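Local coordinates for cyanuric acid amidohydrolase (Azorhizobium caulinodans, PDB 4NQ3), which catalyses the hydrolytic opening of the s-triazine ring of cyanuric acid, giving carboxybiuret, which decarboxylates to biuret, at residues Q154-L159 with I229-H234; E73-M78 with R111-D116; R129-A134 with L193-A198; F38-G43 with E329-G334; E148-V153 with I236-M241. All blocks are in the same frame, centred on the assembly; numbering follows the deposited sequence.

Contact 1: residues Q154-L159 with I229-H234; sequences QVKCPL and IELLGH
Lys156, the active-site lysine, meets Glu230 and Leu231 where strand 150-157 runs out into the substrate site. Residues 229-234 belong to the loop between strands 223-227 and 235-242. The Lys156 chain leaves with CG anti to the backbone N (chi1 -173°) and bends at the next bond. This lays CG against the methyls of Leu231, 3.9 Å from its CD2. The far end crosses the Glu230 side chain at about a right angle. Lys156 CE is 3.5 Å from Glu230 OE2, and the salt bridge from NZ to that oxygen is long at 3.9 Å. The closer partners of NZ are Ser226 OG, the nucleophile, and Met78 O. Glu230 OE1 pairs with Arg52, which binds substrate.

Further along, Pro158 CD lies over a face of the His234 ring, 4.0 Å from its centroid, in a CH-pi contact. Cys157 CB reaches the same ring obliquely, 3.6 Å from His234 CD2. His234 ND1 is bonded to Thr114 OG1. Leu159 puts its CD2 methyl 3.5 Å from the backbone N of Ile229. One water joins the backbones, accepting from Leu159 N and donating to Leu231 O.

The chemistry is divided. The Leu231 methyls support the lysine chain at CG, while its amine is gripped by Ser226 and Met78. Glu230 reaches the lysine only at long range and is tied to Arg52, so it more likely links the lysine to that substrate-binding arginine.

Contact 2: residues E73-M78 with R111-D116; sequences EVCLVM and RAHTPD. With SO4 (sulfate ion), chain F; SO4 (sulfate ion), chain D.
Glu73 meets both His113 and Arg111 just before strand 75-80 begins. Its carbonyl oxygen accepts a hydrogen bond from His113 NE2 at 2.9 Å. The oxygen lies close to the imidazole plane, but the N-H comes in from above the carbonyl plane, and the bond is bent to 136°. Glu73 CB lies over one face of the Arg111 guanidinium, 3.9 Å from NH1. Val74 follows with a looser touch, its CG2 4.3 Å from Arg111 NH1. Cys75 turns its sulfur over a face of the His113 ring, with SG 4.0 Å from the centroid. The same SG rests 3.7 Å from Arg111 CB. Strands 75-78 and 111-113 cross nearly at right angles (86°), joining repeat units A and B.

The Arg111 chain is extended from CG to NE, which carries the guanidinium past Glu73 to a sulfate. NE donates to sulfate O4 at 2.8 Å and NH2 to sulfate O3 at 3.0 Å. Arg95 and Arg137 also bond to sulfate here.

Glu73 O holds the imidazole at NE2, Glu235 bonds weakly to ND1, and the Cys75 sulfur packs on one face. The gathered arginines probably make a place for anions, filled here by sulfate, probably from the crystallisation liquor.

Contact 3: residues R129-A134 with L193-A198; sequences RMVAQA and LGIALA
Ala132 and Gly194 form the closest point between helices 125-141 and 180-199, with their CA atoms 4.3 Å apart. The Ala132 methyl sits on the Gly194 carbonyl, CB to O 3.4 Å. That oxygen keeps its helix bond from Ala198 N. Gly194 has no side chain to hold the helices apart, and a CB there would probably crowd Val131 CB and Ala132 N. The segment axes come within 7.4 Å and cross at -47°.

Other side chains close in around this point. Ala198 CB lies 3.5 Å from Ala132 O. Leu197 holds CG anti to its N (chi1 176°), which brings CD2 to 4.2 Å from Ala132 CB. Beyond the opposite edge of the Ala132-Gly194 touch, Val131 CG1 meets Ile195 CG1 at 4.3 Å. The packing is purely apolar apart from backbone carbonyls.

Further out, Arg129 forms a salt bridge with Glu204, and Ala198 and Ile195 both touch Val135 one turn along helix 125-141. The pair packs on the sheet of repeat unit B. Ile195 rests on Val153 and Val155 of strand 150-157 and on Ala223 and Cys225 of strand 223-227. Val131 leans on His234, in the loop that leads into strand 235-242.

Contact 4: residues F38-G43 with E329-G334; sequences FGKTEG and EIYVSG. With BR8 (barbituric acid), chain C.
Lys40 and Val332 meet at the wall of the barbituric acid pocket, where strand 34-41 of repeat unit A crosses strand 331-334 of repeat unit C. Each strand belongs to the four-stranded mixed sheet of its own unit. The Lys40 chain bends at chi2 and chi3 (-56° and -61°) and comes up to the Tyr331 ring obliquely. Its CD lies 3.7 Å from Tyr331 CD2, and the two side chains cross at about a right angle. NZ then donates to Val332 O at 3.1 Å, tilted from the carbonyl plane. The same amine is bonded to Gly80 O and to Ser79 OG. That pairing is consistent with one of the three potential Ser-Lys dyads of this enzyme. A leucine at Lys40 would probably leave Val332 O and Gly80 O without this donor and Ser79 without its lysine mate.

Behind the lysine, Phe38 and Tyr331 form an oblique aromatic pair, with centroids 5.8 Å apart. Phe38 CB touches Tyr331 CE2 at 4.2 Å, and Gly39 O lies 3.8 Å from that same CE2. The Phe38 ring also meets Phe93 edge to face. Ser333 OG is bonded to Lys285 NZ, and its approach to barbituric acid O4 is at most a weak bond. Of Ser333 and Gly334, the glycine makes the clearer bond: its N donates to barbituric acid O4 at 2.8 Å, nearly straight at 167°.

Contact 5: residues E148-V153 with I236-M241; sequences EDVHFV and IVVLGM
A classic beta bulge sets His151 and Phe152 together opposite Leu239, where strand 150-157 runs antiparallel to strand 235-242. Leu239 O takes two donors. His151 N reaches Leu239 O in the carbonyl plane at 2.8 Å, and Phe152 N reaches the same oxygen at 3.1 Å, tilted from that plane. The return bond is the straighter one: Leu239 N reaches Phe152 O at 2.8 Å with an angle of 170°. Just before strand 150-157 begins, Asp149 O accepts from Met241 N at 2.9 Å, close to the line of the C=O bond. His151 ND1 is bonded to His253 ND1. The His151 ring meets Met241 obliquely, NE2 to CG 3.8 Å.

Beyond the bulge the pairing continues, Val153 opposite Val238 as a non-hydrogen-bonded pair. Val238 divides its methyls. Val238 CG1 meets Val150 CG2 at 4.0 Å, and its CG2 lies beside Val153 CG2 at 4.1 Å. A glycine in place of Val238 would probably take from Val150 and Val153 the methyls they pack on and open a gap toward Ala138 of helix 125-141. On the other face of the sheet, Phe152 and Leu239 lie side by side against Leu283, with Phe152 CD2 4.0 Å from Leu239 CD1.

In the fold
Contact 4 spans nearly the whole chain and encloses the other four, joining repeat units A and C. Contact 2 closes first inside it and joins units A and B. Contacts 1, 3 and 5 lie within unit B. Contact 1 is nested in the loop closed by contact 5, and both use strand 150-157. Contact 3 alternates with both along the chain and packs its helices on their sheet. Contacts 1 and 2 are nearest, with centres 8 Å apart, linked by Lys156 NZ to Met78 O. Contacts 3 and 4 are farthest apart (23 Å between centres) and do not touch. Contacts 1 and 4 thus bring lysines of two units to one threefold-symmetric active site.

Contact 1: residues Q154-L159 with I229-H234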
# COMPACT_ATOMS: atom_id res chain seq x y z
N GLN A 154 18.21 22.77 5.90
CA GLN A 154 17.63 21.74 5.05
C GLN A 154 18.73 20.99 4.33
O GLN A 154 19.62 21.60 3.79
CB GLN A 154 16.65 22.37 4.06
CG GLN A 154 15.95 21.41 3.15
CD GLN A 154 15.16 20.38 3.91
OE1 GLN A 154 14.29 20.72 4.72
NE2 GLN A 154 15.47 19.12 3.68
N VAL A 155 18.70 19.67 4.34
CA VAL A 155 19.67 18.88 3.60
C VAL A 155 18.95 17.83 2.77
O VAL A 155 18.06 17.14 3.26
CB VAL A 155 20.70 18.21 4.53
CG1 VAL A 155 21.49 17.13 3.79
CG2 VAL A 155 21.62 19.23 5.08
N LYS A 156 19.33 17.73 1.50
CA LYS A 156 18.85 16.66 0.64
C LYS A 156 19.97 15.64 0.55
O LYS A 156 21.08 15.98 0.17
CB LYS A 156 18.50 17.19 -0.74
CG LYS A 156 17.83 16.16 -1.61
CD LYS A 156 16.43 15.96 -1.18
CE LYS A 156 15.92 14.58 -1.50
NZ LYS A 156 14.58 14.33 -0.89
N CYS A 157 19.70 14.40 0.94
CA CYS A 157 20.77 13.40 0.97
C CYS A 157 20.38 12.15 0.19
O CYS A 157 19.20 11.90 -0.05
CB CYS A 157 21.10 13.00 2.40
SG CYS A 157 19.62 12.45 3.30
N PRO A 158 21.37 11.32 -0.16
CA PRO A 158 21.14 10.16 -1.01
C PRO A 158 20.58 8.99 -0.23
O PRO A 158 20.24 9.17 0.94
CB PRO A 158 22.53 9.85 -1.56
CG PRO A 158 23.45 10.34 -0.54
CD PRO A 158 22.81 11.57 0.05
N LEU A 159 20.43 7.83 -0.88
CA LEU A 159 20.01 6.60 -0.22
C LEU A 159 20.59 5.42 -0.97
O LEU A 159 21.25 5.60 -1.99
CB LEU A 159 18.48 6.50 -0.16
CG LEU A 159 17.72 6.56 -1.50
CD1 LEU A 159 17.85 5.26 -2.28
CD2 LEU A 159 16.27 6.90 -1.28
N ILE A 229 16.17 9.14 -4.01
CA ILE A 229 16.86 8.24 -4.91
C ILE A 229 17.55 8.99 -6.04
O ILE A 229 18.39 8.42 -6.74
CB ILE A 229 15.89 7.20 -5.51
CG1 ILE A 229 16.65 6.10 -6.25
CG2 ILE A 229 14.90 7.85 -6.43
CD1 ILE A 229 15.73 4.94 -6.60
N GLU A 230 17.21 10.27 -6.21
CA GLU A 230 17.59 11.01 -7.41
C GLU A 230 18.89 11.80 -7.34
O GLU A 230 19.18 12.57 -8.25
CB GLU A 230 16.48 11.98 -7.80
CG GLU A 230 16.19 13.10 -6.78
CD GLU A 230 15.27 12.60 -5.66
OE1 GLU A 230 14.77 11.46 -5.80
OE2 GLU A 230 14.99 13.35 -4.67
N LEU A 231 19.67 11.69 -6.27
CA LEU A 231 20.95 12.38 -6.27
C LEU A 231 22.02 11.52 -5.62
O LEU A 231 21.70 10.70 -4.78
CB LEU A 231 20.83 13.73 -5.56
CG LEU A 231 20.84 13.79 -4.02
CD1 LEU A 231 21.02 15.21 -3.58
CD2 LEU A 231 19.59 13.26 -3.44
N LEU A 232 23.29 11.73 -5.96
CA LEU A 232 24.34 10.94 -5.34
C LEU A 232 25.10 11.71 -4.26
O LEU A 232 25.81 11.10 -3.46
CB LEU A 232 25.31 10.41 -6.39
CG LEU A 232 24.62 9.46 -7.36
CD1 LEU A 232 25.65 8.95 -8.33
CD2 LEU A 232 23.90 8.30 -6.62
N GLY A 233 24.94 13.03 -4.26
CA GLY A 233 25.52 13.91 -3.24
C GLY A 233 24.50 14.58 -2.31
O GLY A 233 23.47 13.98 -1.97
N HIS A 234 24.81 15.80 -1.88
CA HIS A 234 23.92 16.54 -0.97
C HIS A 234 23.61 17.95 -1.47
O HIS A 234 24.44 18.57 -2.14
CB HIS A 234 24.54 16.66 0.43
CG HIS A 234 24.96 15.36 1.04
ND1 HIS A 234 26.16 14.75 0.73
CD2 HIS A 234 24.35 14.54 1.93
CE1 HIS A 234 26.27 13.62 1.41
NE2 HIS A 234 25.19 13.47 2.15
O HOH W 1 20.29 8.88 -3.78

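Contact 2: residues E73-M78 with R111-D116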
# COMPACT_ATOMS: atom_id res chain seq x y z
N GLU A 73 23.73 25.33 -10.01
CA GLU A 73 24.13 25.81 -8.69
C GLU A 73 22.91 26.06 -7.81
O GLU A 73 23.05 26.35 -6.63
CB GLU A 73 24.96 27.08 -8.82
CG GLU A 73 26.35 26.82 -9.36
CD GLU A 73 26.93 28.00 -10.15
OE1 GLU A 73 26.54 29.16 -9.88
OE2 GLU A 73 27.74 27.76 -11.08
N VAL A 74 21.72 25.92 -8.37
CA VAL A 74 20.50 26.06 -7.58
C VAL A 74 20.27 24.79 -6.79
O VAL A 74 20.36 23.69 -7.33
CB VAL A 74 19.26 26.36 -8.46
CG1 VAL A 74 17.99 26.45 -7.61
CG2 VAL A 74 19.47 27.62 -9.23
N CYS A 75 19.98 24.92 -5.50
CA CYS A 75 19.69 23.74 -4.69
C CYS A 75 18.27 23.30 -4.88
O CYS A 75 17.33 24.07 -4.64
CB CYS A 75 19.94 24.03 -3.22
SG CYS A 75 21.72 24.00 -2.84
N LEU A 76 18.11 22.06 -5.34
CA LEU A 76 16.79 21.49 -5.55
C LEU A 76 16.54 20.41 -4.49
O LEU A 76 17.11 19.31 -4.55
CB LEU A 76 16.68 20.93 -6.96
CG LEU A 76 16.76 21.95 -8.11
CD1 LEU A 76 16.57 21.31 -9.49
CD2 LEU A 76 15.74 23.09 -7.95
N VAL A 77 15.72 20.75 -3.50
CA VAL A 77 15.27 19.81 -2.48
C VAL A 77 13.83 19.37 -2.74
O VAL A 77 12.89 20.10 -2.42
CB VAL A 77 15.34 20.40 -1.05
CG1 VAL A 77 14.99 19.36 -0.04
CG2 VAL A 77 16.69 21.02 -0.78
N MSE A 78 13.64 18.20 -3.33
CA MSE A 78 12.29 17.72 -3.54
C MSE A 78 11.97 16.66 -2.52
O MSE A 78 12.52 15.56 -2.56
CB MSE A 78 12.11 17.16 -4.95
CG MSE A 78 12.31 18.19 -6.07
SE MSE A 78 10.96 19.60 -6.07
CE MSE A 78 12.12 21.08 -5.56
N ARG A 111 23.43 28.63 0.48
CA ARG A 111 23.33 27.30 -0.11
C ARG A 111 24.72 26.73 -0.24
O ARG A 111 25.69 27.49 -0.20
CB ARG A 111 22.66 27.34 -1.48
CG ARG A 111 23.26 28.37 -2.32
CD ARG A 111 23.05 28.17 -3.77
NE ARG A 111 23.64 29.31 -4.46
CZ ARG A 111 23.36 29.65 -5.72
NH1 ARG A 111 22.49 28.93 -6.41
NH2 ARG A 111 23.94 30.73 -6.26
N ALA A 112 24.81 25.42 -0.45
CA ALA A 112 26.07 24.73 -0.70
C ALA A 112 25.76 23.35 -1.25
O ALA A 112 24.67 22.82 -1.02
CB ALA A 112 26.90 24.64 0.57
N HIS A 113 26.73 22.75 -1.94
CA HIS A 113 26.60 21.44 -2.59
C HIS A 113 27.72 20.56 -2.08
O HIS A 113 28.62 21.04 -1.38
CB HIS A 113 26.70 21.58 -4.11
CG HIS A 113 25.72 22.55 -4.67
ND1 HIS A 113 24.61 22.18 -5.40
CD2 HIS A 113 25.66 23.90 -4.54
CE1 HIS A 113 23.92 23.26 -5.72
NE2 HIS A 113 24.53 24.32 -5.21
N THR A 114 27.69 19.29 -2.44
CA THR A 114 28.81 18.45 -2.09
C THR A 114 29.14 17.50 -3.24
O THR A 114 28.34 17.31 -4.16
CB THR A 114 28.56 17.61 -0.83
OG1 THR A 114 27.74 16.47 -1.16
CG2 THR A 114 27.93 18.44 0.26
N PRO A 115 30.35 16.94 -3.20
CA PRO A 115 30.66 15.94 -4.22
C PRO A 115 29.80 14.73 -3.97
O PRO A 115 29.19 14.61 -2.89
CB PRO A 115 32.13 15.62 -3.97
CG PRO A 115 32.62 16.73 -3.10
CD PRO A 115 31.46 17.12 -2.26
N ASP A 116 29.84 13.79 -4.90
CA ASP A 116 29.14 12.55 -4.73
C ASP A 116 29.59 11.88 -3.43
O ASP A 116 30.72 12.08 -2.96
CB ASP A 116 29.38 11.66 -5.94
CG ASP A 116 28.46 12.01 -7.10
OD1 ASP A 116 27.78 13.08 -7.01
OD2 ASP A 116 28.44 11.24 -8.10
S SO4 F . 29.63 24.93 -2.68
O1 SO4 F . 30.53 25.38 -1.61
O2 SO4 F . 30.38 24.64 -3.90
O3 SO4 F . 28.98 23.70 -2.25
O4 SO4 F . 28.65 25.99 -2.94
S SO4 D . 26.27 32.26 -3.85
O1 SO4 D . 27.56 32.03 -4.50
O2 SO4 D . 26.40 33.06 -2.62
O3 SO4 D . 25.38 32.94 -4.80
O4 SO4 D . 25.72 30.95 -3.48

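Contact 3: residues R129-A134 with L193-A198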
# COMPACT_ATOMS: atom_id res chain seq x y z
N ARG A 129 30.93 14.14 8.12
CA ARG A 129 31.94 15.18 7.90
C ARG A 129 31.66 15.93 6.63
O ARG A 129 31.87 17.14 6.55
CB ARG A 129 33.34 14.59 7.87
CG ARG A 129 33.80 14.01 9.21
CD ARG A 129 35.23 13.56 9.06
NE ARG A 129 35.54 12.38 9.86
CZ ARG A 129 35.68 12.37 11.19
NH1 ARG A 129 35.55 13.49 11.90
NH2 ARG A 129 35.95 11.22 11.80
N MSE A 130 31.16 15.22 5.62
CA MSE A 130 30.91 15.84 4.32
C MSE A 130 29.85 16.93 4.46
O MSE A 130 30.04 18.05 4.00
CB MSE A 130 30.49 14.79 3.28
CG MSE A 130 30.33 15.37 1.91
SE MSE A 130 30.00 14.05 0.52
CE MSE A 130 31.59 12.97 0.78
N VAL A 131 28.76 16.59 5.13
CA VAL A 131 27.66 17.51 5.29
C VAL A 131 28.08 18.66 6.21
O VAL A 131 27.80 19.83 5.91
CB VAL A 131 26.43 16.78 5.87
CG1 VAL A 131 25.37 17.74 6.31
CG2 VAL A 131 25.87 15.80 4.83
N ALA A 132 28.81 18.34 7.27
CA ALA A 132 29.27 19.36 8.21
C ALA A 132 30.06 20.44 7.50
O ALA A 132 29.85 21.64 7.74
CB ALA A 132 30.11 18.73 9.28
N GLN A 133 30.97 20.03 6.62
CA GLN A 133 31.79 20.95 5.85
C GLN A 133 30.89 21.81 4.97
O GLN A 133 31.06 23.03 4.91
CB GLN A 133 32.83 20.21 5.01
CG GLN A 133 34.18 20.00 5.73
CD GLN A 133 35.01 18.80 5.20
OE1 GLN A 133 34.67 18.17 4.19
NE2 GLN A 133 36.09 18.47 5.93
N ALA A 134 29.96 21.17 4.26
CA ALA A 134 29.02 21.91 3.41
C ALA A 134 28.17 22.92 4.19
O ALA A 134 27.98 24.07 3.75
CB ALA A 134 28.12 20.95 2.68
N LEU A 193 23.58 14.73 12.07
CA LEU A 193 24.70 14.87 13.00
C LEU A 193 25.72 15.82 12.41
O LEU A 193 26.37 16.58 13.12
CB LEU A 193 25.32 13.52 13.30
CG LEU A 193 24.37 12.77 14.22
CD1 LEU A 193 24.80 11.33 14.42
CD2 LEU A 193 24.24 13.54 15.52
N GLY A 194 25.86 15.77 11.09
CA GLY A 194 26.74 16.69 10.38
C GLY A 194 26.31 18.12 10.60
O GLY A 194 27.15 18.99 10.89
N ILE A 195 25.00 18.39 10.48
CA ILE A 195 24.48 19.71 10.79
C ILE A 195 24.76 20.05 12.26
O ILE A 195 25.20 21.17 12.59
CB ILE A 195 22.97 19.80 10.53
CG1 ILE A 195 22.70 19.73 9.03
CG2 ILE A 195 22.39 21.09 11.07
CD1 ILE A 195 21.26 19.47 8.69
N ALA A 196 24.54 19.08 13.13
CA ALA A 196 24.74 19.31 14.55
C ALA A 196 26.21 19.67 14.77
O ALA A 196 26.55 20.66 15.44
CB ALA A 196 24.33 18.08 15.38
N LEU A 197 27.09 18.87 14.17
CA LEU A 197 28.51 19.07 14.32
C LEU A 197 28.89 20.46 13.85
O LEU A 197 29.74 21.11 14.43
CB LEU A 197 29.28 18.00 13.54
CG LEU A 197 30.79 18.20 13.57
CD1 LEU A 197 31.24 18.30 15.00
CD2 LEU A 197 31.47 17.06 12.86
N ALA A 198 28.28 20.91 12.76
CA ALA A 198 28.64 22.18 12.18
C ALA A 198 28.12 23.37 13.00
O ALA A 198 28.70 24.46 12.95
CB ALA A 198 28.11 22.27 10.74

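Contact 4: residues F38-G43 with E329-G334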
# COMPACT_ATOMS: atom_id res chain seq x y z
N PHE A 38 12.52 24.37 -2.65
CA PHE A 38 12.01 23.22 -1.91
C PHE A 38 10.74 22.75 -2.57
O PHE A 38 10.02 23.55 -3.16
CB PHE A 38 11.69 23.54 -0.45
CG PHE A 38 12.89 23.91 0.39
CD1 PHE A 38 14.16 23.99 -0.15
CD2 PHE A 38 12.73 24.16 1.75
CE1 PHE A 38 15.24 24.34 0.64
CE2 PHE A 38 13.80 24.50 2.53
CZ PHE A 38 15.05 24.59 1.98
N GLY A 39 10.41 21.47 -2.44
CA GLY A 39 9.17 21.01 -3.00
C GLY A 39 8.57 19.90 -2.16
O GLY A 39 9.31 19.13 -1.56
N LYS A 40 7.24 19.83 -2.13
CA LYS A 40 6.54 18.64 -1.69
C LYS A 40 5.94 18.03 -2.94
O LYS A 40 5.18 18.69 -3.63
CB LYS A 40 5.46 18.97 -0.67
CG LYS A 40 6.00 19.42 0.66
CD LYS A 40 6.95 18.36 1.20
CE LYS A 40 6.24 17.02 1.43
NZ LYS A 40 7.22 15.96 1.81
N THR A 41 6.33 16.81 -3.28
CA THR A 41 5.80 16.18 -4.49
C THR A 41 4.95 14.95 -4.14
O THR A 41 5.14 14.34 -3.09
CB THR A 41 6.94 15.82 -5.46
OG1 THR A 41 7.83 14.89 -4.83
CG2 THR A 41 7.72 17.07 -5.79
N GLU A 42 4.02 14.57 -5.02
CA GLU A 42 2.98 13.57 -4.75
C GLU A 42 3.42 12.12 -4.60
O GLU A 42 2.56 11.25 -4.48
CB GLU A 42 1.94 13.57 -5.87
CG GLU A 42 1.10 14.79 -5.94
CD GLU A 42 0.83 15.24 -7.36
OE1 GLU A 42 -0.31 14.99 -7.88
OE2 GLU A 42 1.75 15.86 -7.95
N GLY A 43 4.73 11.86 -4.63
CA GLY A 43 5.25 10.50 -4.49
C GLY A 43 4.99 9.90 -3.11
O GLY A 43 4.26 10.49 -2.30
N GLU A 329 -1.01 24.04 2.67
CA GLU A 329 0.18 24.19 1.83
C GLU A 329 1.41 24.31 2.73
O GLU A 329 2.06 25.35 2.76
CB GLU A 329 0.05 25.41 0.90
CG GLU A 329 0.49 25.20 -0.55
CD GLU A 329 0.03 26.35 -1.45
OE1 GLU A 329 0.37 27.51 -1.13
OE2 GLU A 329 -0.69 26.12 -2.46
N ILE A 330 1.70 23.27 3.50
CA ILE A 330 2.85 23.26 4.41
C ILE A 330 3.87 22.17 4.06
O ILE A 330 3.53 21.12 3.53
CB ILE A 330 2.38 23.08 5.87
CG1 ILE A 330 1.62 21.78 6.02
CG2 ILE A 330 1.39 24.15 6.26
CD1 ILE A 330 0.81 21.80 7.27
N TYR A 331 5.14 22.43 4.39
CA TYR A 331 6.23 21.51 4.07
C TYR A 331 6.48 20.62 5.28
O TYR A 331 7.04 21.05 6.27
CB TYR A 331 7.49 22.29 3.65
CG TYR A 331 8.72 21.42 3.40
CD1 TYR A 331 9.45 20.91 4.46
CD2 TYR A 331 9.16 21.13 2.11
CE1 TYR A 331 10.56 20.12 4.27
CE2 TYR A 331 10.29 20.33 1.91
CZ TYR A 331 10.98 19.83 3.00
OH TYR A 331 12.10 19.02 2.87
N VAL A 332 6.02 19.38 5.21
CA VAL A 332 6.25 18.40 6.27
C VAL A 332 7.01 17.20 5.74
O VAL A 332 6.62 16.60 4.77
CB VAL A 332 4.94 17.89 6.86
CG1 VAL A 332 5.21 16.88 7.96
CG2 VAL A 332 4.12 19.05 7.37
N SER A 333 8.06 16.83 6.45
CA SER A 333 9.02 15.84 5.98
C SER A 333 9.17 14.74 7.05
O SER A 333 9.24 15.04 8.23
CB SER A 333 10.35 16.53 5.70
OG SER A 333 11.37 15.58 5.51
N GLY A 334 9.20 13.48 6.64
CA GLY A 334 9.16 12.37 7.60
C GLY A 334 10.53 11.84 7.98
O GLY A 334 11.46 11.97 7.21
N1 BR8 C . 12.36 11.76 1.60
C2 BR8 C . 11.22 12.23 1.03
O2 BR8 C . 11.11 12.16 -0.18
N3 BR8 C . 10.23 12.76 1.81
C4 BR8 C . 10.34 12.83 3.22
O4 BR8 C . 9.42 13.30 3.88
C5 BR8 C . 11.59 12.37 3.98
C6 BR8 C . 12.58 11.81 2.97
O8 BR8 C . 13.63 11.36 3.37

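Contact 5: residues E148-V153 with I236-M241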
# COMPACT_ATOMS: atom_id res chain seq x y z
N GLU A 148 23.87 30.69 16.63
CA GLU A 148 22.55 30.94 17.21
C GLU A 148 21.68 31.73 16.24
O GLU A 148 20.47 31.82 16.43
CB GLU A 148 22.65 31.65 18.56
CG GLU A 148 23.23 30.78 19.68
CD GLU A 148 22.35 29.55 20.00
OE1 GLU A 148 22.69 28.42 19.55
OE2 GLU A 148 21.32 29.71 20.69
N ASP A 149 22.28 32.23 15.17
CA ASP A 149 21.51 32.97 14.19
C ASP A 149 21.05 32.06 13.06
O ASP A 149 20.40 32.52 12.13
CB ASP A 149 22.33 34.13 13.62
CG ASP A 149 22.48 35.26 14.62
OD1 ASP A 149 21.53 35.51 15.39
OD2 ASP A 149 23.56 35.90 14.64
N VAL A 150 21.38 30.78 13.14
CA VAL A 150 20.87 29.80 12.20
C VAL A 150 19.57 29.21 12.74
O VAL A 150 19.51 28.79 13.88
CB VAL A 150 21.89 28.67 11.94
CG1 VAL A 150 21.25 27.51 11.21
CG2 VAL A 150 23.09 29.20 11.16
N HIS A 151 18.55 29.15 11.91
CA HIS A 151 17.24 28.71 12.38
C HIS A 151 16.75 27.41 11.77
O HIS A 151 15.89 26.75 12.32
CB HIS A 151 16.20 29.80 12.15
CG HIS A 151 16.31 30.90 13.15
ND1 HIS A 151 15.60 30.88 14.34
CD2 HIS A 151 17.07 32.01 13.18
CE1 HIS A 151 15.92 31.95 15.05
NE2 HIS A 151 16.81 32.65 14.37
N PHE A 152 17.33 27.03 10.64
CA PHE A 152 16.87 25.86 9.94
C PHE A 152 17.88 25.45 8.89
O PHE A 152 18.30 26.27 8.10
CB PHE A 152 15.54 26.17 9.30
CG PHE A 152 14.80 24.97 8.83
CD1 PHE A 152 14.08 24.21 9.72
CD2 PHE A 152 14.80 24.64 7.47
CE1 PHE A 152 13.36 23.12 9.29
CE2 PHE A 152 14.09 23.53 7.03
CZ PHE A 152 13.36 22.77 7.94
N VAL A 153 18.33 24.21 8.92
CA VAL A 153 19.23 23.72 7.88
C VAL A 153 18.60 22.54 7.15
O VAL A 153 18.43 21.46 7.73
CB VAL A 153 20.58 23.33 8.45
CG1 VAL A 153 21.51 22.88 7.33
CG2 VAL A 153 21.16 24.52 9.17
N ILE A 236 22.57 21.56 0.39
CA ILE A 236 22.43 22.20 1.69
C ILE A 236 21.84 23.61 1.55
O ILE A 236 22.30 24.42 0.72
CB ILE A 236 23.77 22.28 2.41
CG1 ILE A 236 24.18 20.89 2.90
CG2 ILE A 236 23.68 23.21 3.60
CD1 ILE A 236 24.76 20.04 1.82
N VAL A 237 20.84 23.92 2.36
CA VAL A 237 20.29 25.26 2.40
C VAL A 237 20.17 25.70 3.85
O VAL A 237 19.45 25.06 4.61
CB VAL A 237 18.91 25.33 1.74
CG1 VAL A 237 18.38 26.72 1.81
CG2 VAL A 237 19.02 24.89 0.31
N VAL A 238 20.88 26.77 4.21
CA VAL A 238 20.84 27.32 5.57
C VAL A 238 19.94 28.55 5.63
O VAL A 238 20.13 29.50 4.88
CB VAL A 238 22.26 27.71 6.05
CG1 VAL A 238 22.19 28.50 7.33
CG2 VAL A 238 23.14 26.51 6.22
N LEU A 239 18.98 28.55 6.55
CA LEU A 239 18.10 29.70 6.77
C LEU A 239 18.34 30.29 8.15
O LEU A 239 18.38 29.57 9.15
CB LEU A 239 16.63 29.30 6.64
CG LEU A 239 16.26 28.56 5.36
CD1 LEU A 239 14.83 28.08 5.47
CD2 LEU A 239 16.42 29.50 4.20
N GLY A 240 18.47 31.61 8.22
CA GLY A 240 18.75 32.23 9.49
C GLY A 240 18.41 33.69 9.48
O GLY A 240 17.85 34.20 8.51
N MSE A 241 18.72 34.36 10.59
CA MSE A 241 18.62 35.81 10.69
C MSE A 241 20.02 36.42 10.64
O MSE A 241 20.99 35.82 11.12
CB MSE A 241 17.91 36.20 11.97
CG MSE A 241 16.55 35.61 12.08
SE MSE A 241 15.32 36.50 10.88
CE MSE A 241 15.06 38.12 11.92